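Local structure of glycoside Hydrolase (Bacteroides uniformis, 5T99) at residues A[153-158]-A[164-169]; A[319-324]-A[789-794]; A[394-399]-A[435-440]; A[709-714]-A[748-753]. The protein probably acts as a family 2 glycoside hydrolase cleaving galactose from agarose-derived sugars, and binds the galactose-like inhibitor galacto-isofagomine in its active site. All blocks are in the same frame, centred on the assembly; numbering follows the deposited sequence.

Contact 1 of 4, residues A[153-158]-A[164-169]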
loop_
_atom_site.group_PDB
_atom_site.type_symbol
_atom_site.label_atom_id
_atom_site.label_comp_id
_atom_site.label_asym_id
_atom_site.label_seq_id
_atom_site.Cartn_x
_atom_site.Cartn_y
_atom_site.Cartn_z
ATOM N N LEU A 153 5.780 20.665 -11.585
ATOM C CA LEU A 153 5.363 19.356 -12.033
ATOM C C LEU A 153 4.546 19.507 -13.315
ATOM O O LEU A 153 3.627 20.322 -13.359
ATOM C CB LEU A 153 4.522 18.696 -10.940
ATOM C CG LEU A 153 5.229 18.541 -9.589
ATOM C CD1 LEU A 153 4.252 18.023 -8.548
ATOM C CD2 LEU A 153 6.430 17.620 -9.690
ATOM N N THR A 154 4.868 18.732 -14.350
ATOM C CA THR A 154 4.098 18.764 -15.601
ATOM C C THR A 154 3.571 17.379 -15.957
ATOM O O THR A 154 3.939 16.824 -16.999
ATOM C CB THR A 154 4.898 19.391 -16.777
ATOM O OG1 THR A 154 6.165 18.744 -16.925
ATOM C CG2 THR A 154 5.131 20.879 -16.537
ATOM N N PRO A 155 2.695 16.811 -15.098
ATOM C CA PRO A 155 2.128 15.503 -15.420
ATOM C C PRO A 155 1.317 15.540 -16.715
ATOM O O PRO A 155 0.555 16.488 -16.938
ATOM C CB PRO A 155 1.218 15.197 -14.224
ATOM C CG PRO A 155 0.912 16.530 -13.630
ATOM C CD PRO A 155 2.168 17.319 -13.821
ATOM N N ARG A 156 1.497 14.513 -17.542
ATOM C CA ARG A 156 0.869 14.428 -18.855
ATOM C C ARG A 156 -0.359 13.545 -18.815
ATOM O O ARG A 156 -0.457 12.640 -17.987
ATOM C CB ARG A 156 1.853 13.845 -19.862
ATOM C CG ARG A 156 3.130 14.647 -20.023
ATOM C CD ARG A 156 3.960 14.086 -21.162
ATOM N NE ARG A 156 5.300 14.669 -21.221
ATOM C CZ ARG A 156 6.239 14.328 -22.105
ATOM N NH1 ARG A 156 5.990 13.400 -23.031
ATOM N NH2 ARG A 156 7.433 14.923 -22.068
ATOM N N ASP A 157 -1.293 13.795 -19.729
ATOM C CA ASP A 157 -2.434 12.907 -19.886
ATOM C C ASP A 157 -1.911 11.629 -20.531
ATOM O O ASP A 157 -0.886 11.645 -21.208
ATOM C CB ASP A 157 -3.573 13.546 -20.719
ATOM C CG ASP A 157 -4.963 12.898 -20.442
ATOM O OD1 ASP A 157 -5.059 11.826 -19.784
ATOM O OD2 ASP A 157 -5.981 13.474 -20.890
ATOM N N LEU A 158 -2.605 10.527 -20.274
ATOM C CA LEU A 158 -2.288 9.225 -20.855
ATOM C C LEU A 158 -0.918 8.697 -20.399
ATOM O O LEU A 158 -0.202 8.051 -21.163
ATOM C CB LEU A 158 -2.401 9.290 -22.385
ATOM C CG LEU A 158 -3.708 9.921 -22.889
ATOM C CD1 LEU A 158 -3.641 10.247 -24.377
ATOM C CD2 LEU A 158 -4.881 9.000 -22.567
ATOM N N PRO A 164 -2.944 8.181 -10.576
ATOM C CA PRO A 164 -1.613 8.439 -10.023
ATOM C C PRO A 164 -1.558 9.489 -8.922
ATOM O O PRO A 164 -0.582 9.517 -8.154
ATOM C CB PRO A 164 -0.841 8.952 -11.232
ATOM C CG PRO A 164 -1.869 9.672 -12.038
ATOM C CD PRO A 164 -3.199 9.009 -11.766
ATOM N N GLY A 165 -2.570 10.354 -8.858
ATOM C CA GLY A 165 -2.464 11.608 -8.108
ATOM C C GLY A 165 -1.644 12.627 -8.890
ATOM O O GLY A 165 -1.138 12.328 -9.974
ATOM N N ALA A 166 -1.528 13.835 -8.349
ATOM C CA ALA A 166 -0.690 14.880 -8.946
ATOM C C ALA A 166 -0.237 15.823 -7.856
ATOM O O ALA A 166 -1.050 16.269 -7.045
ATOM C CB ALA A 166 -1.457 15.646 -10.013
ATOM N N GLY A 167 1.055 16.122 -7.824
ATOM C CA GLY A 167 1.617 16.968 -6.763
ATOM C C GLY A 167 2.788 16.342 -6.036
ATOM O O GLY A 167 3.191 15.224 -6.338
ATOM N N ILE A 168 3.315 17.068 -5.057
ATOM C CA ILE A 168 4.361 16.562 -4.181
ATOM C C ILE A 168 3.620 15.753 -3.126
ATOM O O ILE A 168 3.355 16.229 -2.021
ATOM C CB ILE A 168 5.229 17.689 -3.576
ATOM C CG1 ILE A 168 5.783 18.589 -4.701
ATOM C CG2 ILE A 168 6.360 17.082 -2.756
ATOM C CD1 ILE A 168 6.578 19.792 -4.227
ATOM N N TYR A 169 3.272 14.528 -3.526
ATOM C CA TYR A 169 2.375 13.626 -2.797
ATOM C C TYR A 169 3.061 12.779 -1.712
ATOM O O TYR A 169 2.385 12.028 -0.980
ATOM C CB TYR A 169 1.643 12.707 -3.792
ATOM C CG TYR A 169 2.478 11.565 -4.368
ATOM C CD1 TYR A 169 2.237 10.238 -4.003
ATOM C CD2 TYR A 169 3.508 11.809 -5.284
ATOM C CE1 TYR A 169 3.008 9.196 -4.521
ATOM C CE2 TYR A 169 4.272 10.788 -5.804
ATOM C CZ TYR A 169 4.032 9.484 -5.420
ATOM O OH TYR A 169 4.811 8.476 -5.944
#
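Gly167 O, carried by the glycine whose backbone packs against Leu153, accepts a weak bond from Tyr169 N (Gly167 O to Tyr169 N 2.9 Å), and the same oxygen lies at the edge of the tyrosine ring, in its plane. Such weakness is usual in an inverse gamma turn, centred here on Ile168. The turn belongs to the long loop between strands 146-153 and 172-177 of the sugar-binding domain, which also carries Arg161 of the ligand pocket. Ala166 N is satisfied by Asp62 OD1.

Across the loop, Leu153 closes its strand with a branched apolar side chain. With CG anti to the carbonyl carbon (chi1 -58°), CD1 reaches Gly167 and settles 3.4 Å from Gly167 CA. The approach is close because no side chain intervenes, and glycine also suits the backbone of residue 167, where a CB would jam against the preceding carbonyl oxygen. The same Leu153 CD1 lies 4.2 Å from Ile168 CG1, so one methyl bears on both residues. A second, looser apolar touch lies further along: the proline ring, rigid and apolar, brings Pro155 CG to 4.4 Å from the small methyl Ala166 CB.

Contact 2 of 4, residues A[319-324]-A[789-794]; sequences GPMGAA and MLIVQS
Ile791 reaches from strand 789-793 toward Pro320 and Met321, and its two branches divide the work. From CB, which points at the loop 319-324, CG2 stands anti to the backbone N and meets the thioether: Ile791 CG2 is 3.9 Å from Met321 SD. The longer branch leaves CB through CG1, itself anti to the carbonyl carbon (chi1 -55°), and runs on nearly extended to its end methyl. There Ile791 CD1 comes to 4.0 Å from Pro320 CB. The same methyl, Ile791 CD1, is also 4.2 Å from Met321 SD, so the sulfur lies against both arms of the fork. A beta-branched residue fits an extended strand and offers two apolar ends at once.

Met321 suits the other side because its chain is flexible: bent at both chi2 and chi3, it brings its end nearer the strand than the direction of its CB would suggest, and it slants across the isoleucine. It also touches Tyr732 and Arg763 on the strands flanking 789-793. Pro320 is rigid and fits the short 3-10 segment, whose turn is closed by Gly322 N to Gly319 O at 2.7 Å; the positive phi of Gly319 and Gly322 favours glycine at both ends.

Leu790 and Val792 point the other way, onto strand 800-807, so the strand serves both the sandwich core and the domain boundary. This is an interdomain apolar contact, between the loop following barrel strand 305-313 and the outer face of a C-terminal beta-sandwich.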
loop_
_atom_site.group_PDB
_atom_site.type_symbol
_atom_site.label_atom_id
_atom_site.label_comp_id
_atom_site.label_asym_id
_atom_site.label_seq_id
_atom_site.Cartn_x
_atom_site.Cartn_y
_atom_site.Cartn_z
ATOM N N GLY A 319 -8.187 6.231 -1.548
ATOM C CA GLY A 319 -9.565 6.618 -1.823
ATOM C C GLY A 319 -9.841 8.078 -1.499
ATOM O O GLY A 319 -9.152 8.941 -2.031
ATOM N N PRO A 320 -10.806 8.368 -0.585
ATOM C CA PRO A 320 -11.093 9.759 -0.196
ATOM C C PRO A 320 -9.900 10.583 0.252
ATOM O O PRO A 320 -9.929 11.808 0.122
ATOM C CB PRO A 320 -12.076 9.610 0.974
ATOM C CG PRO A 320 -12.716 8.281 0.781
ATOM C CD PRO A 320 -11.667 7.412 0.145
ATOM N N MET A 321 -8.876 9.929 0.794
ATOM C CA MET A 321 -7.637 10.610 1.191
ATOM C C MET A 321 -6.690 10.896 0.028
ATOM O O MET A 321 -5.673 11.562 0.229
ATOM C CB MET A 321 -6.896 9.799 2.260
ATOM C CG MET A 321 -7.664 9.610 3.565
ATOM S SD MET A 321 -8.024 11.147 4.454
ATOM C CE MET A 321 -6.384 11.849 4.683
ATOM N N GLY A 322 -7.007 10.427 -1.176
ATOM C CA GLY A 322 -6.133 10.652 -2.317
ATOM C C GLY A 322 -4.774 9.970 -2.167
ATOM O O GLY A 322 -4.638 8.989 -1.425
ATOM N N ALA A 323 -3.772 10.517 -2.850
ATOM C CA ALA A 323 -2.422 9.933 -2.907
ATOM C C ALA A 323 -1.416 10.519 -1.915
ATOM O O ALA A 323 -0.346 9.942 -1.739
ATOM C CB ALA A 323 -1.863 10.039 -4.318
ATOM N N ALA A 324 -1.721 11.646 -1.272
ATOM C CA ALA A 324 -0.803 12.192 -0.262
ATOM C C ALA A 324 -0.536 11.145 0.834
ATOM O O ALA A 324 -1.476 10.523 1.330
ATOM C CB ALA A 324 -1.354 13.472 0.348
ATOM N N MET A 789 -18.867 6.862 5.076
ATOM C CA MET A 789 -17.680 6.913 5.924
ATOM C C MET A 789 -17.205 8.339 6.043
ATOM O O MET A 789 -16.909 8.973 5.033
ATOM C CB MET A 789 -16.576 6.041 5.314
ATOM C CG MET A 789 -15.253 6.013 6.081
ATOM S SD MET A 789 -15.337 5.126 7.644
ATOM C CE MET A 789 -15.664 3.458 7.056
ATOM N N LEU A 790 -17.126 8.817 7.283
ATOM C CA LEU A 790 -16.638 10.150 7.590
ATOM C C LEU A 790 -15.207 10.025 8.086
ATOM O O LEU A 790 -14.907 9.152 8.896
ATOM C CB LEU A 790 -17.510 10.789 8.687
ATOM C CG LEU A 790 -17.023 12.136 9.230
ATOM C CD1 LEU A 790 -17.102 13.193 8.146
ATOM C CD2 LEU A 790 -17.819 12.564 10.450
ATOM N N ILE A 791 -14.334 10.920 7.633
ATOM C CA ILE A 791 -12.940 10.914 8.067
ATOM C C ILE A 791 -12.619 12.250 8.723
ATOM O O ILE A 791 -12.718 13.288 8.092
ATOM C CB ILE A 791 -11.968 10.617 6.891
ATOM C CG1 ILE A 791 -12.358 9.304 6.194
ATOM C CG2 ILE A 791 -10.532 10.507 7.400
ATOM C CD1 ILE A 791 -11.666 9.057 4.868
ATOM N N VAL A 792 -12.236 12.220 9.992
ATOM C CA VAL A 792 -11.789 13.438 10.670
ATOM C C VAL A 792 -10.301 13.346 10.983
ATOM O O VAL A 792 -9.729 12.274 10.936
ATOM C CB VAL A 792 -12.632 13.778 11.930
ATOM C CG1 VAL A 792 -14.095 13.946 11.543
ATOM C CG2 VAL A 792 -12.469 12.744 13.047
ATOM N N GLN A 793 -9.700 14.498 11.273
ATOM C CA GLN A 793 -8.266 14.640 11.464
ATOM C C GLN A 793 -7.971 15.603 12.601
ATOM O O GLN A 793 -8.635 16.621 12.731
ATOM C CB GLN A 793 -7.632 15.178 10.191
ATOM C CG GLN A 793 -6.110 15.176 10.198
ATOM C CD GLN A 793 -5.530 15.406 8.818
ATOM O OE1 GLN A 793 -4.844 14.543 8.262
ATOM N NE2 GLN A 793 -5.796 16.571 8.262
ATOM N N SER A 794 -6.956 15.298 13.404
ATOM C CA SER A 794 -6.535 16.208 14.469
ATOM C C SER A 794 -5.946 17.511 13.903
ATOM O O SER A 794 -5.593 17.589 12.725
ATOM C CB SER A 794 -5.516 15.527 15.398
ATOM O OG SER A 794 -4.348 15.144 14.688
#

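Contact 3 of 4, residues A[394-399]-A[435-440]; sequences KDLTSL and ADICRE. With EDO (1,2-ethanediol), chain L.
Behind the Leu396-Ile437 contact, the guanidinium of Arg439 has Ala435 O over one face, offset toward the rim and 4.2 Å above the plane. At its edge, Arg439 NH1 donates in the guanidinium plane to Asp436 OD1 at 2.9 Å, an almost straight bond of 162° that arrives from above the carboxylate plane. Asp436 has a second cationic partner in Lys432, which pairs with its other oxygen; two cations would be expected to stabilise its charge. The carboxylate of Glu440 is reached by a water that donates to Glu440 OE2 at 3.2 Å and to Thr397 OG1 at 2.7 Å. EDO O1 of an ethanediol, probably from the crystallisation liquor, donates to Glu440 O at 2.8 Å. Thr397 OG1 is also bonded to Lys393 O, one turn back, so the short side chain is tied to its own helix as well as to the water at the partly exposed margin.

Inside this margin the contact is apolar. Leu396 has CG anti to the backbone N (chi1 179°), which sends Leu396 CD2 to 3.8 Å from Ile437 CG2; the two side chains cross obliquely. The same methyl, Leu396 CD2, lies 4.2 Å from Cys438 SG; the short side chain of Cys438 fits between helix 388-403 and Trp412 and Ile414 of strand 409-416. Ile437 CG2 also lies against the threonine hydroxyl, the side chains nearly at right angles.

The short helical axes pass 10.2 Å apart at a crossing angle of -34°, the near-parallel packing of neighbouring outer helices in a TIM barrel.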
loop_
_atom_site.group_PDB
_atom_site.type_symbol
_atom_site.label_atom_id
_atom_site.label_comp_id
_atom_site.label_asym_id
_atom_site.label_seq_id
_atom_site.Cartn_x
_atom_site.Cartn_y
_atom_site.Cartn_z
ATOM N N LYS A 394 18.779 3.960 -13.468
ATOM C CA LYS A 394 18.776 4.896 -12.345
ATOM C C LYS A 394 17.581 4.668 -11.403
ATOM O O LYS A 394 17.748 4.698 -10.176
ATOM C CB LYS A 394 18.789 6.358 -12.810
ATOM C CG LYS A 394 20.102 6.840 -13.406
ATOM C CD LYS A 394 20.338 8.331 -13.124
ATOM C CE LYS A 394 20.942 8.540 -11.724
ATOM N NZ LYS A 394 20.772 9.928 -11.191
ATOM N N ASP A 395 16.398 4.445 -11.974
ATOM C CA ASP A 395 15.199 4.237 -11.161
ATOM C C ASP A 395 15.180 2.895 -10.428
ATOM O O ASP A 395 14.792 2.840 -9.261
ATOM C CB ASP A 395 13.911 4.441 -11.978
ATOM C CG ASP A 395 13.594 5.909 -12.206
ATOM O OD1 ASP A 395 13.813 6.711 -11.260
ATOM O OD2 ASP A 395 13.135 6.262 -13.329
ATOM N N LEU A 396 15.591 1.826 -11.098
ATOM C CA LEU A 396 15.625 0.531 -10.441
ATOM C C LEU A 396 16.725 0.509 -9.373
ATOM O O LEU A 396 16.528 -0.046 -8.282
ATOM C CB LEU A 396 15.825 -0.596 -11.441
ATOM C CG LEU A 396 15.893 -2.002 -10.846
ATOM C CD1 LEU A 396 14.620 -2.344 -10.091
ATOM C CD2 LEU A 396 16.133 -3.002 -11.951
ATOM N N THR A 397 17.871 1.108 -9.692
ATOM C CA THR A 397 18.926 1.278 -8.716
ATOM C C THR A 397 18.414 2.076 -7.514
ATOM O O THR A 397 18.614 1.664 -6.373
ATOM C CB THR A 397 20.184 1.926 -9.325
ATOM O OG1 THR A 397 20.746 1.034 -10.294
ATOM C CG2 THR A 397 21.254 2.242 -8.235
ATOM N N SER A 398 17.724 3.181 -7.775
ATOM C CA SER A 398 17.166 4.021 -6.697
ATOM C C SER A 398 16.172 3.266 -5.809
ATOM O O SER A 398 16.182 3.434 -4.591
ATOM C CB SER A 398 16.497 5.273 -7.270
ATOM O OG SER A 398 15.972 6.060 -6.224
ATOM N N LEU A 399 15.333 2.431 -6.417
ATOM C CA LEU A 399 14.391 1.602 -5.675
ATOM C C LEU A 399 15.109 0.621 -4.725
ATOM O O LEU A 399 14.769 0.506 -3.551
ATOM C CB LEU A 399 13.505 0.821 -6.651
ATOM C CG LEU A 399 12.612 -0.276 -6.059
ATOM C CD1 LEU A 399 11.589 0.356 -5.121
ATOM C CD2 LEU A 399 11.950 -1.096 -7.158
ATOM N N ALA A 435 16.961 -7.835 -14.425
ATOM C CA ALA A 435 17.298 -8.865 -13.458
ATOM C C ALA A 435 18.766 -8.811 -13.034
ATOM O O ALA A 435 19.065 -9.085 -11.875
ATOM C CB ALA A 435 16.954 -10.239 -13.996
ATOM N N ASP A 436 19.677 -8.479 -13.959
ATOM C CA ASP A 436 21.107 -8.386 -13.618
ATOM C C ASP A 436 21.387 -7.270 -12.619
ATOM O O ASP A 436 22.167 -7.463 -11.701
ATOM C CB ASP A 436 21.989 -8.208 -14.857
ATOM C CG ASP A 436 22.042 -9.449 -15.736
ATOM O OD1 ASP A 436 21.648 -10.550 -15.280
ATOM O OD2 ASP A 436 22.473 -9.309 -16.910
ATOM N N ILE A 437 20.723 -6.125 -12.797
ATOM C CA ILE A 437 20.782 -5.005 -11.842
ATOM C C ILE A 437 20.278 -5.408 -10.454
ATOM O O ILE A 437 20.890 -5.032 -9.459
ATOM C CB ILE A 437 20.005 -3.785 -12.363
ATOM C CG1 ILE A 437 20.731 -3.172 -13.561
ATOM C CG2 ILE A 437 19.827 -2.722 -11.284
ATOM C CD1 ILE A 437 19.787 -2.433 -14.490
ATOM N N CYS A 438 19.185 -6.170 -10.388
ATOM C CA CYS A 438 18.719 -6.730 -9.107
ATOM C C CYS A 438 19.806 -7.577 -8.430
ATOM O O CYS A 438 20.077 -7.409 -7.235
ATOM C CB CYS A 438 17.446 -7.561 -9.272
ATOM S SG CYS A 438 15.998 -6.621 -9.791
ATOM N N ARG A 439 20.423 -8.460 -9.214
ATOM C CA ARG A 439 21.457 -9.364 -8.720
ATOM C C ARG A 439 22.730 -8.633 -8.306
ATOM O O ARG A 439 23.366 -9.022 -7.338
ATOM C CB ARG A 439 21.789 -10.455 -9.753
ATOM C CG ARG A 439 22.522 -11.641 -9.129
ATOM C CD ARG A 439 22.842 -12.777 -10.099
ATOM N NE ARG A 439 21.722 -13.137 -10.977
ATOM C CZ ARG A 439 21.548 -12.709 -12.231
ATOM N NH1 ARG A 439 22.411 -11.882 -12.825
ATOM N NH2 ARG A 439 20.484 -13.102 -12.905
ATOM N N GLU A 440 23.093 -7.587 -9.048
ATOM C CA GLU A 440 24.287 -6.789 -8.749
ATOM C C GLU A 440 24.078 -6.022 -7.451
ATOM O O GLU A 440 24.966 -6.030 -6.607
ATOM C CB GLU A 440 24.680 -5.891 -9.956
ATOM C CG GLU A 440 25.238 -4.472 -9.706
ATOM C CD GLU A 440 25.149 -3.566 -10.972
ATOM O OE1 GLU A 440 25.484 -4.056 -12.088
ATOM O OE2 GLU A 440 24.724 -2.374 -10.869
HETATM C C1 EDO L . 26.789 -7.753 -3.468
HETATM O O1 EDO L . 26.678 -7.191 -4.777
HETATM C C2 EDO L . 26.239 -6.788 -2.423
HETATM O O2 EDO L . 26.686 -5.459 -2.689
HETATM O O HOH W 1 23.342 0.520 -10.600
#

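Contact 4 of 4, residues A[709-714]-A[748-753]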
loop_
_atom_site.group_PDB
_atom_site.type_symbol
_atom_site.label_atom_id
_atom_site.label_comp_id
_atom_site.label_asym_id
_atom_site.label_seq_id
_atom_site.Cartn_x
_atom_site.Cartn_y
_atom_site.Cartn_z
ATOM N N GLY A 709 -36.855 -2.079 8.365
ATOM C CA GLY A 709 -37.922 -1.145 7.982
ATOM C C GLY A 709 -37.394 0.125 7.340
ATOM O O GLY A 709 -36.261 0.161 6.847
ATOM N N LYS A 710 -38.227 1.164 7.352
ATOM C CA LYS A 710 -37.893 2.461 6.759
ATOM C C LYS A 710 -36.717 3.097 7.514
ATOM O O LYS A 710 -36.580 2.892 8.723
ATOM C CB LYS A 710 -39.107 3.404 6.790
ATOM N N PRO A 711 -35.852 3.847 6.805
ATOM C CA PRO A 711 -34.796 4.599 7.492
ATOM C C PRO A 711 -35.343 5.549 8.556
ATOM O O PRO A 711 -36.241 6.338 8.262
ATOM C CB PRO A 711 -34.131 5.387 6.352
ATOM C CG PRO A 711 -34.327 4.526 5.153
ATOM C CD PRO A 711 -35.648 3.829 5.342
ATOM N N ALA A 712 -34.814 5.452 9.774
ATOM C CA ALA A 712 -35.228 6.304 10.898
ATOM C C ALA A 712 -34.091 7.059 11.598
ATOM O O ALA A 712 -34.320 8.159 12.105
ATOM C CB ALA A 712 -35.987 5.467 11.917
ATOM N N GLN A 713 -32.884 6.486 11.642
ATOM C CA GLN A 713 -31.784 7.041 12.451
ATOM C C GLN A 713 -30.382 6.801 11.887
ATOM O O GLN A 713 -30.145 5.866 11.109
ATOM C CB GLN A 713 -31.856 6.465 13.866
ATOM C CG GLN A 713 -31.944 4.941 13.906
ATOM C CD GLN A 713 -31.981 4.376 15.316
ATOM O OE1 GLN A 713 -31.607 5.045 16.276
ATOM N NE2 GLN A 713 -32.436 3.134 15.444
ATOM N N ILE A 714 -29.458 7.651 12.319
ATOM C CA ILE A 714 -28.045 7.550 11.959
ATOM C C ILE A 714 -27.268 7.032 13.174
ATOM O O ILE A 714 -27.476 7.521 14.287
ATOM C CB ILE A 714 -27.461 8.921 11.532
ATOM C CG1 ILE A 714 -28.367 9.617 10.491
ATOM C CG2 ILE A 714 -26.031 8.749 11.000
ATOM C CD1 ILE A 714 -28.025 11.072 10.247
ATOM N N ALA A 748 -30.145 1.732 1.620
ATOM C CA ALA A 748 -30.336 3.158 1.867
ATOM C C ALA A 748 -29.282 4.026 1.167
ATOM O O ALA A 748 -28.098 3.653 1.117
ATOM C CB ALA A 748 -30.334 3.428 3.363
ATOM N N ASP A 749 -29.723 5.168 0.631
ATOM C CA ASP A 749 -28.842 6.135 -0.038
ATOM C C ASP A 749 -29.062 7.574 0.456
ATOM O O ASP A 749 -28.873 8.539 -0.283
ATOM C CB ASP A 749 -28.969 6.027 -1.575
ATOM C CG ASP A 749 -30.343 6.481 -2.119
ATOM O OD1 ASP A 749 -31.249 6.838 -1.336
ATOM O OD2 ASP A 749 -30.505 6.476 -3.361
ATOM N N ASN A 750 -29.417 7.699 1.730
ATOM C CA ASN A 750 -29.726 8.985 2.317
ATOM C C ASN A 750 -28.496 9.885 2.336
ATOM O O ASN A 750 -27.409 9.458 2.733
ATOM C CB ASN A 750 -30.213 8.815 3.756
ATOM C CG ASN A 750 -31.479 7.991 3.854
ATOM O OD1 ASN A 750 -31.463 6.779 3.644
ATOM N ND2 ASN A 750 -32.582 8.644 4.193
ATOM N N LEU A 751 -28.687 11.131 1.913
ATOM C CA LEU A 751 -27.679 12.167 2.048
ATOM C C LEU A 751 -27.466 12.527 3.515
ATOM O O LEU A 751 -28.399 12.967 4.193
ATOM C CB LEU A 751 -28.105 13.424 1.291
ATOM C CG LEU A 751 -27.124 14.600 1.311
ATOM C CD1 LEU A 751 -25.798 14.210 0.673
ATOM C CD2 LEU A 751 -27.745 15.785 0.595
ATOM N N VAL A 752 -26.232 12.360 3.988
ATOM C CA VAL A 752 -25.864 12.708 5.355
ATOM C C VAL A 752 -24.940 13.924 5.333
ATOM O O VAL A 752 -24.065 14.021 4.489
ATOM C CB VAL A 752 -25.194 11.509 6.053
ATOM C CG1 VAL A 752 -24.852 11.834 7.506
ATOM C CG2 VAL A 752 -26.102 10.283 5.960
ATOM N N GLU A 753 -25.162 14.858 6.251
ATOM C CA GLU A 753 -24.350 16.073 6.360
ATOM C C GLU A 753 -23.560 16.011 7.653
ATOM O O GLU A 753 -24.022 15.438 8.639
ATOM C CB GLU A 753 -25.223 17.334 6.318
ATOM C CG GLU A 753 -26.218 17.338 5.152
ATOM C CD GLU A 753 -26.412 18.682 4.470
ATOM O OE1 GLU A 753 -27.344 18.780 3.640
ATOM O OE2 GLU A 753 -25.644 19.627 4.726
#
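An amide oxygen resting on a proline ring is the odd feature here: Asn750 OD1 lies 3.9 Å from Pro711 CG and 4.0 Å from Pro711 CB, a van der Waals contact with no polar bond between the two residues. Asn750 has CG anti to the carbonyl carbon (chi1 -61°), which turns the amide toward the proline. Its side chain also touches Ser808 and Ile737. The rigid ring of Pro711 stiffens the chain and presents an apolar flank to Leu811 and Ile737 as well.

Deeper in, the contact becomes purely apolar: Ile714 CD1 meets Val752 CG1 at 4.3 Å. Both are beta-branched residues, suited to extended strands, and both are buried. Between the two contact points, Ala712 and Gln713 together face Glu738 in a classic beta bulge, and the amide of Gln713 is bonded to Asp739 O.

Ile714 and Val752 thus touch across the interior of a beta-sandwich. Strand 713-718 is an edge strand of one sheet, antiparallel to 730-738, whereas strand 751-758 lies in the other sheet between 800-807 and 780-782.

Overall arrangement
Along the chain, contact 1 closes first; contact 2 then joins segments whose closest ends are 465 residues apart, and contacts 3 and 4 are nested, in turn, inside that loop. Contact 1 belongs to the sugar-binding domain, contact 3 to the outer helices of the barrel and contact 4 to the C-terminal sandwich, while contact 2 ties barrel to sandwich. Contacts 1 and 2 touch, with Tyr169 CD1 3.4 Å from Ala323 O, so three domains meet there. Contacts 2 and 4 reach the same sheet, containing strands 713-718 and 787-793, with centres about 22 Å apart. Contacts 3 and 4, with centres about 53 Å apart, lie on opposite sides of the chain's centre, spanning this multidomain hydrolase.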